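Local coordinates for aspartate aminotransferase (Rhodobacter sphaeroides, PDB 3NRA), which probably catalyses the pyridoxal-phosphate-dependent transfer of an amino group between L-aspartate and 2-oxoglutarate, yielding oxaloacetate and L-glutamate, at residues G113-A118 with R140-F145; Y221-Y226 with G303-R308; H312-D317 with Q386-A391. All coordinates share one frame; numbering follows the deposited sequence.

Contact 1. Residues G113-A118 with R140-F145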
loop_
_atom_site.group_PDB
_atom_site.type_symbol
_atom_site.label_atom_id
_atom_site.label_comp_id
_atom_site.label_asym_id
_atom_site.label_seq_id
_atom_site.Cartn_x
_atom_site.Cartn_y
_atom_site.Cartn_z
ATOM N N GLY B 113 1.339 -6.313 1.269
ATOM C CA GLY B 113 2.275 -5.185 1.342
ATOM C C GLY B 113 3.715 -5.635 1.552
ATOM O O GLY B 113 4.615 -5.187 0.842
ATOM N N ALA B 114 3.907 -6.554 2.494
ATOM C CA ALA B 114 5.197 -7.114 2.768
ATOM C C ALA B 114 5.765 -7.907 1.583
ATOM O O ALA B 114 6.978 -7.794 1.271
ATOM C CB ALA B 114 5.140 -7.986 4.020
ATOM N N LEU B 115 4.908 -8.688 0.926
ATOM C CA LEU B 115 5.312 -9.498 -0.208
ATOM C C LEU B 115 5.801 -8.640 -1.372
ATOM O O LEU B 115 6.894 -8.900 -1.938
ATOM C CB LEU B 115 4.148 -10.368 -0.660
ATOM C CG LEU B 115 4.370 -11.340 -1.805
ATOM C CD1 LEU B 115 5.481 -12.359 -1.499
ATOM C CD2 LEU B 115 3.021 -12.049 -2.173
ATOM N N PHE B 116 5.019 -7.619 -1.734
ATOM C CA PHE B 116 5.445 -6.700 -2.758
ATOM C C PHE B 116 6.836 -6.143 -2.482
ATOM O O PHE B 116 7.689 -6.088 -3.379
ATOM C CB PHE B 116 4.489 -5.514 -2.876
ATOM C CG PHE B 116 4.904 -4.511 -3.948
ATOM C CD1 PHE B 116 4.785 -4.822 -5.263
ATOM C CD2 PHE B 116 5.447 -3.302 -3.613
ATOM C CE1 PHE B 116 5.173 -3.935 -6.243
ATOM C CE2 PHE B 116 5.830 -2.411 -4.580
ATOM C CZ PHE B 116 5.676 -2.729 -5.899
ATOM N N LEU B 117 7.007 -5.601 -1.281
ATOM C CA LEU B 117 8.267 -4.938 -0.912
ATOM C C LEU B 117 9.424 -5.936 -0.924
ATOM O O LEU B 117 10.507 -5.627 -1.403
ATOM C CB LEU B 117 8.133 -4.301 0.488
ATOM C CG LEU B 117 7.151 -3.113 0.601
ATOM C CD1 LEU B 117 7.017 -2.677 2.029
ATOM C CD2 LEU B 117 7.624 -1.938 -0.286
ATOM N N ALA B 118 9.170 -7.135 -0.392
ATOM C CA ALA B 118 10.179 -8.170 -0.292
ATOM C C ALA B 118 10.683 -8.589 -1.690
ATOM O O ALA B 118 11.899 -8.733 -1.910
ATOM C CB ALA B 118 9.622 -9.364 0.453
ATOM N N ARG B 140 4.104 -15.336 -9.049
ATOM C CA ARG B 140 4.500 -15.211 -10.456
ATOM C C ARG B 140 4.407 -13.766 -10.965
ATOM O O ARG B 140 5.335 -13.267 -11.653
ATOM C CB ARG B 140 3.635 -16.110 -11.341
ATOM C CG ARG B 140 4.107 -16.141 -12.811
ATOM C CD ARG B 140 3.296 -17.058 -13.685
ATOM N NE ARG B 140 3.989 -17.255 -14.960
ATOM C CZ ARG B 140 3.555 -18.006 -15.979
ATOM N NH1 ARG B 140 2.388 -18.652 -15.919
ATOM N NH2 ARG B 140 4.314 -18.121 -17.074
ATOM N N LYS B 141 3.279 -13.106 -10.657
ATOM C CA LYS B 141 3.014 -11.766 -11.189
ATOM C C LYS B 141 4.026 -10.752 -10.662
ATOM O O LYS B 141 4.387 -9.816 -11.357
ATOM C CB LYS B 141 1.583 -11.303 -10.835
ATOM C CG LYS B 141 0.488 -12.045 -11.540
ATOM C CD LYS B 141 -0.885 -11.511 -11.133
ATOM C CE LYS B 141 -2.013 -12.143 -11.972
ATOM N N LEU B 142 4.431 -10.915 -9.403
ATOM C CA LEU B 142 5.444 -10.067 -8.821
ATOM C C LEU B 142 6.802 -10.236 -9.486
ATOM O O LEU B 142 7.443 -9.234 -9.868
ATOM C CB LEU B 142 5.562 -10.330 -7.338
ATOM C CG LEU B 142 4.472 -9.663 -6.513
ATOM C CD1 LEU B 142 4.499 -10.215 -5.124
ATOM C CD2 LEU B 142 4.662 -8.139 -6.507
ATOM N N VAL B 143 7.233 -11.486 -9.655
ATOM C CA VAL B 143 8.504 -11.773 -10.334
ATOM C C VAL B 143 8.518 -11.161 -11.723
ATOM O O VAL B 143 9.463 -10.487 -12.102
ATOM C CB VAL B 143 8.799 -13.309 -10.412
ATOM C CG1 VAL B 143 9.956 -13.561 -11.291
ATOM C CG2 VAL B 143 9.081 -13.882 -8.959
ATOM N N GLU B 144 7.431 -11.316 -12.440
ATOM C CA GLU B 144 7.394 -10.878 -13.809
ATOM C C GLU B 144 7.227 -9.335 -13.947
ATOM O O GLU B 144 7.822 -8.736 -14.846
ATOM C CB GLU B 144 6.358 -11.706 -14.614
ATOM C CG GLU B 144 6.993 -13.125 -14.997
ATOM C CD GLU B 144 6.015 -14.163 -15.568
ATOM O OE1 GLU B 144 4.792 -13.906 -15.603
ATOM O OE2 GLU B 144 6.510 -15.259 -15.982
ATOM N N PHE B 145 6.567 -8.702 -12.979
ATOM C CA PHE B 145 6.483 -7.253 -12.932
ATOM C C PHE B 145 7.844 -6.589 -12.734
ATOM O O PHE B 145 8.125 -5.549 -13.326
ATOM C CB PHE B 145 5.575 -6.803 -11.808
ATOM C CG PHE B 145 5.374 -5.312 -11.766
ATOM C CD1 PHE B 145 4.715 -4.666 -12.791
ATOM C CD2 PHE B 145 5.873 -4.554 -10.723
ATOM C CE1 PHE B 145 4.517 -3.282 -12.746
ATOM C CE2 PHE B 145 5.692 -3.163 -10.702
ATOM C CZ PHE B 145 5.023 -2.546 -11.713
#

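Contact 2. Residues Y221-Y226 with G303-R308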
loop_
_atom_site.group_PDB
_atom_site.type_symbol
_atom_site.label_atom_id
_atom_site.label_comp_id
_atom_site.label_asym_id
_atom_site.label_seq_id
_atom_site.Cartn_x
_atom_site.Cartn_y
_atom_site.Cartn_z
ATOM N N TYR B 221 -0.608 -17.943 6.988
ATOM C CA TYR B 221 -1.658 -18.716 7.659
ATOM C C TYR B 221 -1.087 -19.757 8.670
ATOM O O TYR B 221 -1.811 -20.643 9.140
ATOM C CB TYR B 221 -2.579 -19.390 6.604
ATOM C CG TYR B 221 -4.058 -19.062 6.718
ATOM C CD1 TYR B 221 -4.684 -18.934 7.947
ATOM C CD2 TYR B 221 -4.855 -18.933 5.573
ATOM C CE1 TYR B 221 -6.059 -18.713 8.038
ATOM C CE2 TYR B 221 -6.215 -18.652 5.667
ATOM C CZ TYR B 221 -6.808 -18.560 6.892
ATOM O OH TYR B 221 -8.186 -18.297 6.985
ATOM N N SER B 222 0.176 -19.578 9.060
ATOM C CA SER B 222 0.915 -20.588 9.838
ATOM C C SER B 222 0.433 -20.710 11.270
ATOM O O SER B 222 0.639 -21.723 11.884
ATOM C CB SER B 222 2.415 -20.273 9.840
ATOM O OG SER B 222 2.658 -18.983 10.411
ATOM N N ARG B 223 -0.254 -19.691 11.777
ATOM C CA ARG B 223 -0.814 -19.745 13.130
ATOM C C ARG B 223 -2.089 -20.612 13.247
ATOM O O ARG B 223 -2.406 -21.129 14.338
ATOM C CB ARG B 223 -1.103 -18.334 13.636
ATOM C CG ARG B 223 -1.142 -18.243 15.114
ATOM C CD ARG B 223 -1.442 -16.846 15.577
ATOM N NE ARG B 223 -1.632 -16.845 17.010
ATOM C CZ ARG B 223 -2.201 -15.869 17.710
ATOM N NH1 ARG B 223 -2.618 -14.766 17.123
ATOM N NH2 ARG B 223 -2.310 -15.987 19.016
ATOM N N LEU B 224 -2.835 -20.750 12.157
ATOM C CA LEU B 224 -4.047 -21.556 12.185
ATOM C C LEU B 224 -3.680 -22.999 11.901
ATOM O O LEU B 224 -3.993 -23.516 10.857
ATOM C CB LEU B 224 -5.074 -21.043 11.174
ATOM C CG LEU B 224 -6.499 -21.565 11.415
ATOM C CD1 LEU B 224 -7.168 -20.683 12.500
ATOM C CD2 LEU B 224 -7.326 -21.573 10.126
ATOM N N ARG B 225 -3.035 -23.643 12.876
ATOM C CA ARG B 225 -2.387 -24.959 12.678
ATOM C C ARG B 225 -3.236 -26.029 13.352
ATOM O O ARG B 225 -3.557 -25.914 14.522
ATOM C CB ARG B 225 -0.956 -24.945 13.259
ATOM C CG ARG B 225 -0.203 -26.306 13.197
ATOM C CD ARG B 225 1.244 -26.221 13.749
ATOM N NE ARG B 225 1.304 -25.685 15.115
ATOM C CZ ARG B 225 1.045 -26.363 16.240
ATOM N NH1 ARG B 225 0.740 -27.660 16.226
ATOM N NH2 ARG B 225 1.090 -25.724 17.403
ATOM N N TYR B 226 -3.627 -27.050 12.592
ATOM C CA TYR B 226 -4.580 -28.034 13.078
ATOM C C TYR B 226 -3.931 -29.027 14.045
ATOM O O TYR B 226 -2.716 -29.244 14.016
ATOM C CB TYR B 226 -5.282 -28.737 11.904
ATOM C CG TYR B 226 -6.134 -27.759 11.126
ATOM C CD1 TYR B 226 -7.205 -27.112 11.733
ATOM C CD2 TYR B 226 -5.775 -27.364 9.835
ATOM C CE1 TYR B 226 -7.940 -26.148 11.062
ATOM C CE2 TYR B 226 -6.501 -26.424 9.153
ATOM C CZ TYR B 226 -7.583 -25.799 9.781
ATOM O OH TYR B 226 -8.293 -24.859 9.126
ATOM N N GLY B 303 -7.140 -19.686 25.138
ATOM C CA GLY B 303 -8.172 -20.585 24.567
ATOM C C GLY B 303 -8.936 -20.062 23.334
ATOM O O GLY B 303 -9.633 -20.825 22.683
ATOM N N TRP B 304 -8.798 -18.776 23.013
ATOM C CA TRP B 304 -9.532 -18.177 21.872
ATOM C C TRP B 304 -9.016 -18.735 20.523
ATOM O O TRP B 304 -9.796 -19.152 19.666
ATOM C CB TRP B 304 -9.404 -16.650 21.894
ATOM C CG TRP B 304 -10.086 -15.967 20.737
ATOM C CD1 TRP B 304 -11.416 -15.686 20.620
ATOM C CD2 TRP B 304 -9.466 -15.481 19.527
ATOM N NE1 TRP B 304 -11.660 -15.072 19.414
ATOM C CE2 TRP B 304 -10.479 -14.916 18.741
ATOM C CE3 TRP B 304 -8.158 -15.465 19.052
ATOM C CZ2 TRP B 304 -10.227 -14.345 17.486
ATOM C CZ3 TRP B 304 -7.899 -14.869 17.795
ATOM C CH2 TRP B 304 -8.929 -14.322 17.040
HETATM N N MSE B 305 -7.702 -18.724 20.371
HETATM C CA MSE B 305 -7.056 -19.243 19.191
HETATM C C MSE B 305 -7.297 -20.753 19.088
HETATM O O MSE B 305 -7.540 -21.286 18.000
HETATM C CB MSE B 305 -5.549 -18.949 19.263
HETATM C CG MSE B 305 -4.733 -19.385 18.030
HETATM SE SE MSE B 305 -5.496 -18.753 16.344
HETATM C CE MSE B 305 -5.600 -17.023 16.838
ATOM N N GLU B 306 -7.284 -21.421 20.244
ATOM C CA GLU B 306 -7.448 -22.855 20.304
ATOM C C GLU B 306 -8.855 -23.257 19.890
ATOM O O GLU B 306 -9.026 -24.226 19.159
ATOM C CB GLU B 306 -7.138 -23.367 21.720
ATOM C CG GLU B 306 -6.779 -24.827 21.791
ATOM C CD GLU B 306 -6.909 -25.389 23.225
ATOM O OE1 GLU B 306 -6.804 -24.595 24.199
ATOM O OE2 GLU B 306 -7.143 -26.606 23.369
ATOM N N ASP B 307 -9.858 -22.532 20.380
ATOM C CA ASP B 307 -11.237 -22.718 19.909
ATOM C C ASP B 307 -11.379 -22.401 18.420
ATOM O O ASP B 307 -12.063 -23.123 17.695
ATOM C CB ASP B 307 -12.210 -21.847 20.688
ATOM C CG ASP B 307 -12.365 -22.284 22.118
ATOM O OD1 ASP B 307 -12.360 -23.520 22.392
ATOM O OD2 ASP B 307 -12.500 -21.387 22.982
ATOM N N ARG B 308 -10.748 -21.322 17.965
ATOM C CA ARG B 308 -10.844 -20.958 16.552
ATOM C C ARG B 308 -10.312 -22.073 15.665
ATOM O O ARG B 308 -10.920 -22.402 14.667
ATOM C CB ARG B 308 -10.107 -19.655 16.260
ATOM C CG ARG B 308 -9.920 -19.370 14.741
ATOM C CD ARG B 308 -9.880 -17.892 14.434
ATOM N NE ARG B 308 -11.121 -17.231 14.814
ATOM C CZ ARG B 308 -11.426 -15.978 14.496
ATOM N NH1 ARG B 308 -10.590 -15.232 13.752
ATOM N NH2 ARG B 308 -12.589 -15.470 14.879
#

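Contact 3. Residues H312-D317 with Q386-A391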
loop_
_atom_site.group_PDB
_atom_site.type_symbol
_atom_site.label_atom_id
_atom_site.label_comp_id
_atom_site.label_asym_id
_atom_site.label_seq_id
_atom_site.Cartn_x
_atom_site.Cartn_y
_atom_site.Cartn_z
ATOM N N HIS B 312 -12.506 -24.356 12.897
ATOM C CA HIS B 312 -12.070 -24.525 11.521
ATOM C C HIS B 312 -11.767 -25.973 11.156
ATOM O O HIS B 312 -11.968 -26.377 10.031
ATOM C CB HIS B 312 -10.844 -23.668 11.236
ATOM C CG HIS B 312 -11.161 -22.235 11.015
ATOM N ND1 HIS B 312 -11.382 -21.362 12.043
ATOM C CD2 HIS B 312 -11.267 -21.512 9.876
ATOM C CE1 HIS B 312 -11.616 -20.158 11.552
ATOM N NE2 HIS B 312 -11.552 -20.224 10.242
ATOM N N GLN B 313 -11.285 -26.742 12.128
ATOM C CA GLN B 313 -10.930 -28.141 11.907
ATOM C C GLN B 313 -12.195 -28.978 11.722
ATOM O O GLN B 313 -12.210 -29.907 10.935
ATOM C CB GLN B 313 -10.108 -28.681 13.093
ATOM C CG GLN B 313 -9.272 -29.924 12.776
ATOM C CD GLN B 313 -8.213 -30.240 13.840
ATOM O OE1 GLN B 313 -7.516 -29.343 14.356
ATOM N NE2 GLN B 313 -8.062 -31.514 14.142
ATOM N N ALA B 314 -13.263 -28.615 12.419
ATOM C CA ALA B 314 -14.561 -29.280 12.229
ATOM C C ALA B 314 -15.105 -29.021 10.823
ATOM O O ALA B 314 -15.603 -29.944 10.162
ATOM C CB ALA B 314 -15.565 -28.840 13.302
ATOM N N ILE B 315 -14.948 -27.790 10.339
ATOM C CA ILE B 315 -15.356 -27.437 8.979
ATOM C C ILE B 315 -14.476 -28.157 7.948
ATOM O O ILE B 315 -14.992 -28.798 7.018
ATOM C CB ILE B 315 -15.261 -25.925 8.719
ATOM C CG1 ILE B 315 -16.255 -25.155 9.601
ATOM C CG2 ILE B 315 -15.543 -25.631 7.251
ATOM C CD1 ILE B 315 -16.039 -23.677 9.569
ATOM N N ARG B 316 -13.157 -28.051 8.129
ATOM C CA ARG B 316 -12.201 -28.801 7.313
ATOM C C ARG B 316 -12.627 -30.257 7.131
ATOM O O ARG B 316 -12.714 -30.746 5.991
ATOM C CB ARG B 316 -10.815 -28.764 7.949
ATOM C CG ARG B 316 -9.714 -29.441 7.121
ATOM C CD ARG B 316 -8.487 -29.764 7.980
ATOM N NE ARG B 316 -8.734 -30.869 8.904
ATOM C CZ ARG B 316 -7.796 -31.453 9.663
ATOM N NH1 ARG B 316 -6.515 -31.069 9.606
ATOM N NH2 ARG B 316 -8.134 -32.456 10.468
ATOM N N ASP B 317 -12.918 -30.938 8.233
ATOM C CA ASP B 317 -13.179 -32.388 8.197
ATOM C C ASP B 317 -14.492 -32.752 7.509
ATOM O O ASP B 317 -14.568 -33.764 6.807
ATOM C CB ASP B 317 -13.181 -32.976 9.620
ATOM C CG ASP B 317 -11.792 -32.990 10.267
ATOM O OD1 ASP B 317 -10.793 -32.735 9.568
ATOM O OD2 ASP B 317 -11.719 -33.250 11.487
ATOM N N GLN B 386 -15.802 -20.006 6.891
ATOM C CA GLN B 386 -17.167 -19.676 6.500
ATOM C C GLN B 386 -18.102 -20.076 7.616
ATOM O O GLN B 386 -17.693 -20.771 8.574
ATOM C CB GLN B 386 -17.573 -20.450 5.249
ATOM C CG GLN B 386 -16.677 -20.223 4.003
ATOM C CD GLN B 386 -16.735 -18.805 3.484
ATOM O OE1 GLN B 386 -17.760 -18.074 3.671
ATOM N NE2 GLN B 386 -15.633 -18.368 2.836
ATOM N N ASP B 387 -19.366 -19.678 7.488
ATOM C CA ASP B 387 -20.430 -20.269 8.287
ATOM C C ASP B 387 -20.418 -21.792 8.054
ATOM O O ASP B 387 -20.416 -22.226 6.923
ATOM C CB ASP B 387 -21.789 -19.687 7.906
ATOM C CG ASP B 387 -22.945 -20.337 8.678
ATOM O OD1 ASP B 387 -23.262 -19.863 9.797
ATOM O OD2 ASP B 387 -23.551 -21.309 8.166
ATOM N N HIS B 388 -20.372 -22.568 9.146
ATOM C CA HIS B 388 -20.204 -24.031 9.091
ATOM C C HIS B 388 -21.290 -24.698 8.265
ATOM O O HIS B 388 -21.009 -25.432 7.346
ATOM C CB HIS B 388 -20.224 -24.623 10.512
ATOM C CG HIS B 388 -19.866 -26.077 10.578
ATOM N ND1 HIS B 388 -18.839 -26.551 11.367
ATOM C CD2 HIS B 388 -20.404 -27.166 9.976
ATOM C CE1 HIS B 388 -18.740 -27.861 11.225
ATOM N NE2 HIS B 388 -19.683 -28.261 10.397
ATOM N N GLU B 389 -22.529 -24.480 8.635
ATOM C CA GLU B 389 -23.631 -25.157 7.975
ATOM C C GLU B 389 -23.793 -24.700 6.520
ATOM O O GLU B 389 -24.001 -25.526 5.642
ATOM C CB GLU B 389 -24.923 -24.956 8.758
ATOM C CG GLU B 389 -24.889 -25.694 10.112
ATOM C CD GLU B 389 -26.220 -25.686 10.819
ATOM O OE1 GLU B 389 -27.131 -24.915 10.388
ATOM O OE2 GLU B 389 -26.376 -26.469 11.798
ATOM N N ALA B 390 -23.695 -23.386 6.280
ATOM C CA ALA B 390 -23.776 -22.844 4.906
ATOM C C ALA B 390 -22.665 -23.431 4.023
ATOM O O ALA B 390 -22.932 -23.874 2.929
ATOM C CB ALA B 390 -23.726 -21.352 4.912
ATOM N N ALA B 391 -21.462 -23.553 4.572
ATOM C CA ALA B 391 -20.322 -24.098 3.837
ATOM C C ALA B 391 -20.540 -25.562 3.438
ATOM O O ALA B 391 -20.240 -25.960 2.318
ATOM C CB ALA B 391 -19.022 -23.961 4.682
#

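Contact 1. Residues G113-A118 with R140-F145
Leu-142 turns its CG away from its own carbonyl carbon (chi1 -79°), while Leu-115 and Phe-116 swing theirs away from the backbone nitrogen (chi1 -178° and 180°), and these choices bring one isopropyl group between two side chains of the neighbouring helix. The two helices, 110-120 and 137-145, pack within the large domain of a fold-type I aminotransferase, on the seven-stranded mixed sheet; strand 128-133 lies between them in the sequence. The example illustrates how a forked side chain can divide its contacts. One methyl of Leu-142, CD1, meets the branch point of Leu-115, with 3.5 Å from CD1 to CG, and lies 3.8 Å from Leu-115 CD2; the two leucines meet at a slant. Its other methyl, CD2, comes to the rim of the Phe-116 ring, near the ring plane, so Leu-142 meets the edge of the ring rather than its face. Leu-142 and Phe-116 cross at about a right angle, and their CA atoms, at 6.9 Å, are the nearest pair of the two segments. All three residues are buried, and the contact across the two segments is apolar and rests on close packing. Replacing Leu-142 by an alanine would remove both methyls and is likely to open a gap between the helices, leaving the Leu-115 branch and the Phe-116 rim without their neighbour. Phe-116 and Leu-142 also pack on Ile-281 of the second subunit, which makes the seam part of the dimer interface. Within its own chain the Phe-116 ring meets that of Phe-146. The methyl at the ring's edge comes closest at one carbon, with Leu-142 CD2 3.5 Å from Phe-116 CD1.

Contact 2. Residues Y221-Y226 with G303-R308
Met-305, Arg-223 and Leu-224 supply most of the surface buried where the loop after strand 214-218 meets the first turn of helix 304-324. Met-305, present as selenomethionine, points toward the loop and is bent at both of its outer torsions (chi2 51°, chi3 52°), which folds its terminal methyl over the guanidinium of Arg-223. There CE sits over the centre of the flat group, 3.7 Å from Arg-223 CZ, while the arginine reaches it on a chain extended as far as NE. The two terminal nitrogens of Arg-223 bond to partners beyond the helix segment: NH2 forms a salt bridge with Glu-300 and NH1 another with Glu-255, and Phe-298 adds a cation-pi contact. Leu-224, which closes a type I turn begun at Tyr-221, sends CD1 to the aliphatic part of Arg-308, 3.8 Å from its CG and at about a right angle. The guanidinium of Arg-308 lies with one face on Trp-304 CZ2 and binds the backbone oxygens of Glu-53 and Thr-254, the latter next to the cofactor-bearing Lys-253. Both arginines thus meet the opposite segment through dispersion and shape, while their terminal nitrogens bond outside the two segments, to carboxylates for Arg-223 and backbone oxygens for Arg-308.

Contact 3. Residues H312-D317 with Q386-A391
Ile-315 and His-388 bring the backbones of helix 304-324 and of the first turn of helix 388-404 closest, their CA atoms 5.9 Å apart. The general lesson is that the start of a helix can be pinned by its cap and packed by its first side chain at the same time. Here the side chains of Ile-315 and His-388 run alongside each other, antiparallel. The imidazole of His-388, with CG anti to the backbone nitrogen (chi1 -172°), reaches toward helix 304-324 and meets Ile-315 obliquely, 3.4 Å from ring atom ND1 to CG1. Ala-314 approaches the same ring at its edge and in its plane, the methyl CB standing 3.9 Å from His-388 CE1. Further along Ile-315, the end methyl CD1 touches the backbone oxygen of Gln-386 at 3.5 Å, an oxygen that is hydrogen-bonded to His-52. The other ring nitrogen of His-388, NE2, is hydrogen-bonded to Glu-318, one turn on from Ala-314 in the same helix that the ring packs against, and this carboxylate would be expected to steady any positive charge on the imidazole. Before the helix, Asp-387 is the N-cap: its OD2 accepts from Ala-390 N, with 2.8 Å between the two atoms and a nearly straight N-H angle of 165°. Behind the packed face, Arg-316 grips Asp-317 side-on, NE and NH2 both reaching OD1. The site belongs to the small domain, where Gln-386 and Ala-390 also touch Val-42 of the four-stranded sheet. Across the segments themselves the chemistry is hydrocarbon against imidazole and carbonyl, so the two helices are joined here by close fit, and the hydrogen bond to Glu-318 is likely to fix the turn of the ring.

How the contacts relate
Along the chain the three contacts come in series, all within the aminotransferase fold. Contact 1 belongs to the large domain with its seven-stranded sheet and lies across the chain's centre from the other two, its centre about 27 Å from that of contact 2 and 32 Å from that of contact 3. Contacts 2 and 3 are neighbours, with centres about 14 Å apart, and share helix 304-324; Tyr-226 of the loop packs on His-312, Gln-313 and Arg-316. That long helix therefore runs from the loop of the large-domain sheet to the C-terminal helix of the small domain, consistent with a link between the two domains, as in other fold-type I aminotransferases, while contact 1 adjoins the second subunit.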